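Local coordinates for protein isocitrate dehydrogenase [NAD] subunit 1, mitochondrial (Saccharomyces cerevisiae, PDB 3BLX) that serves as one of the two subunit types of the allosteric mitochondrial enzyme that oxidatively decarboxylates isocitrate to 2-oxoglutarate with NAD(+), and also binds RNA, at residues 130-135 with 156-161. Numbering follows the deposited sequence.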
loop_
_atom_site.group_PDB
_atom_site.type_symbol
_atom_site.label_atom_id
_atom_site.label_comp_id
_atom_site.label_asym_id
_atom_site.label_seq_id
_atom_site.Cartn_x
_atom_site.Cartn_y
_atom_site.Cartn_z
ATOM N N GLU E 130 5.274 -25.118 -10.500
ATOM C CA GLU E 130 5.177 -23.680 -10.441
ATOM C C GLU E 130 4.147 -23.213 -11.452
ATOM O O GLU E 130 4.164 -23.663 -12.582
ATOM C CB GLU E 130 6.542 -23.053 -10.754
ATOM C CG GLU E 130 6.761 -21.668 -10.140
ATOM C CD GLU E 130 5.907 -20.559 -10.780
ATOM O OE1 GLU E 130 5.804 -20.524 -12.035
ATOM O OE2 GLU E 130 5.348 -19.724 -10.016
ATOM N N ASN E 131 3.271 -22.289 -11.047
ATOM C CA ASN E 131 2.099 -21.952 -11.857
ATOM C C ASN E 131 1.952 -20.473 -12.311
ATOM O O ASN E 131 0.886 -20.070 -12.782
ATOM C CB ASN E 131 0.825 -22.443 -11.125
ATOM C CG ASN E 131 -0.440 -22.316 -11.970
ATOM O OD1 ASN E 131 -0.525 -22.823 -13.100
ATOM N ND2 ASN E 131 -1.434 -21.638 -11.420
ATOM N N THR E 132 2.999 -19.663 -12.207
ATOM C CA THR E 132 2.819 -18.258 -12.571
ATOM C C THR E 132 3.806 -17.715 -13.603
ATOM O O THR E 132 3.658 -16.588 -14.068
ATOM C CB THR E 132 2.814 -17.322 -11.327
ATOM O OG1 THR E 132 4.020 -17.489 -10.574
ATOM C CG2 THR E 132 1.645 -17.621 -10.434
ATOM N N GLU E 133 4.774 -18.543 -13.976
ATOM C CA GLU E 133 5.937 -18.108 -14.740
ATOM C C GLU E 133 6.224 -19.122 -15.842
ATOM O O GLU E 133 5.456 -20.045 -16.033
ATOM C CB GLU E 133 7.124 -18.124 -13.802
ATOM C CG GLU E 133 8.011 -16.988 -13.905
ATOM C CD GLU E 133 8.978 -16.966 -12.735
ATOM O OE1 GLU E 133 9.189 -15.858 -12.192
ATOM O OE2 GLU E 133 9.500 -18.054 -12.342
ATOM N N GLY E 134 7.358 -18.977 -16.523
ATOM C CA GLY E 134 7.719 -19.868 -17.604
ATOM C C GLY E 134 6.660 -19.887 -18.688
ATOM O O GLY E 134 6.361 -18.861 -19.308
ATOM N N GLU E 135 6.093 -21.067 -18.894
ATOM C CA GLU E 135 5.033 -21.284 -19.872
ATOM C C GLU E 135 3.869 -20.297 -19.712
ATOM O O GLU E 135 3.281 -19.851 -20.692
ATOM C CB GLU E 135 4.527 -22.732 -19.774
ATOM C CG GLU E 135 3.531 -23.126 -20.853
ATOM C CD GLU E 135 3.352 -24.636 -20.997
ATOM O OE1 GLU E 135 4.336 -25.392 -20.816
ATOM O OE2 GLU E 135 2.216 -25.058 -21.320
ATOM N N ARG E 156 13.941 -15.394 -9.383
ATOM C CA ARG E 156 14.311 -16.003 -8.121
ATOM C C ARG E 156 13.202 -15.913 -7.056
ATOM O O ARG E 156 12.961 -16.868 -6.316
ATOM C CB ARG E 156 15.683 -15.483 -7.621
ATOM C CG ARG E 156 15.652 -14.486 -6.486
ATOM C CD ARG E 156 17.070 -14.182 -5.965
ATOM N NE ARG E 156 17.782 -15.384 -5.525
ATOM C CZ ARG E 156 18.813 -15.932 -6.178
ATOM N NH1 ARG E 156 19.289 -15.372 -7.313
ATOM N NH2 ARG E 156 19.380 -17.044 -5.694
ATOM N N PRO E 157 12.492 -14.783 -6.982
ATOM C CA PRO E 157 11.416 -14.769 -5.977
ATOM C C PRO E 157 10.331 -15.811 -6.265
ATOM O O PRO E 157 9.882 -16.480 -5.334
ATOM C CB PRO E 157 10.829 -13.351 -6.088
ATOM C CG PRO E 157 11.896 -12.546 -6.778
ATOM C CD PRO E 157 12.597 -13.500 -7.702
ATOM N N LYS E 158 9.913 -15.954 -7.520
ATOM C CA LYS E 158 8.932 -16.987 -7.824
ATOM C C LYS E 158 9.497 -18.373 -7.519
ATOM O O LYS E 158 8.783 -19.230 -6.994
ATOM C CB LYS E 158 8.424 -16.910 -9.263
ATOM C CG LYS E 158 7.108 -16.197 -9.417
ATOM C CD LYS E 158 7.265 -14.699 -9.582
ATOM C CE LYS E 158 5.949 -14.058 -10.038
ATOM N NZ LYS E 158 5.518 -14.529 -11.397
ATOM N N THR E 159 10.774 -18.609 -7.806
ATOM C CA THR E 159 11.281 -19.953 -7.532
ATOM C C THR E 159 11.566 -20.234 -6.058
ATOM O O THR E 159 11.535 -21.379 -5.614
ATOM C CB THR E 159 12.379 -20.464 -8.537
ATOM O OG1 THR E 159 13.504 -20.958 -7.818
ATOM C CG2 THR E 159 12.812 -19.408 -9.428
ATOM N N GLU E 160 11.804 -19.182 -5.293
ATOM C CA GLU E 160 11.916 -19.322 -3.844
ATOM C C GLU E 160 10.587 -19.737 -3.201
ATOM O O GLU E 160 10.561 -20.648 -2.366
ATOM C CB GLU E 160 12.450 -18.034 -3.220
ATOM C CG GLU E 160 13.975 -17.848 -3.394
ATOM C CD GLU E 160 14.496 -16.543 -2.754
ATOM O OE1 GLU E 160 13.708 -15.853 -2.053
ATOM O OE2 GLU E 160 15.689 -16.209 -2.961
ATOM N N ARG E 161 9.495 -19.067 -3.578
ATOM C CA ARG E 161 8.154 -19.448 -3.126
ATOM C C ARG E 161 7.892 -20.926 -3.372
ATOM O O ARG E 161 7.435 -21.654 -2.472
ATOM C CB ARG E 161 7.081 -18.711 -3.902
ATOM C CG ARG E 161 6.463 -17.616 -3.204
ATOM C CD ARG E 161 5.120 -17.257 -3.841
ATOM N NE ARG E 161 5.117 -17.175 -5.307
ATOM C CZ ARG E 161 4.282 -16.378 -5.968
ATOM N NH1 ARG E 161 3.471 -15.599 -5.274
ATOM N NH2 ARG E 161 4.275 -16.323 -7.292
#
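Lys158 lies across Thr132 and the carboxylate of Glu133, joining the first turn of helix 156-172 to the loop that follows strand 124-130 in the isocitrate/isopropylmalate dehydrogenase fold. Lys158 NZ gives Thr132 OG1 a weak hydrogen bond of 3.4 Å. Lys158 NZ also forms a long salt bridge with Glu133 OE1, at 4.0 Å. The lysine chain is bent at chi2 (87°) and again at chi4, which carries its aliphatic part past Glu133 before the ammonium reaches the threonine; on the way Lys158 CD lies 3.4 Å from Glu133 OE1. The Glu133 chain runs extended beyond CG, and its OE1 has a stronger partner in Thr155 OG1, just ahead of the helix.

From one turn further along the helix, Arg161 comes to Thr132 from the direction opposite to the threonine side chain. Thr132 OG1 lies at the guanidinium edge, near its plane, 3.5 Å from Arg161 NH2. The arginine's main charge partner is Asp102, through NH1, and Tyr104 adds a cation-pi contact. Glu130 OE2, placed obliquely to the guanidinium, is of opposite charge but lies 4.5 Å from Arg161 NH2, beyond a salt bridge.

Behind this first shell, the Glu130 carboxylate folds back on its own loop and fixes Thr132 at two points. Arg98, a probable substrate-binding residue, lies close by and donates from NE to Asn131 O, so the contact borders the likely substrate site. Glu130 OE1 accepts Thr132 N at 2.9 Å from 37° out of the carboxylate plane, whereas Thr132 OG1 donates to the syn lone pair of Glu130 OE2 at 2.7 Å.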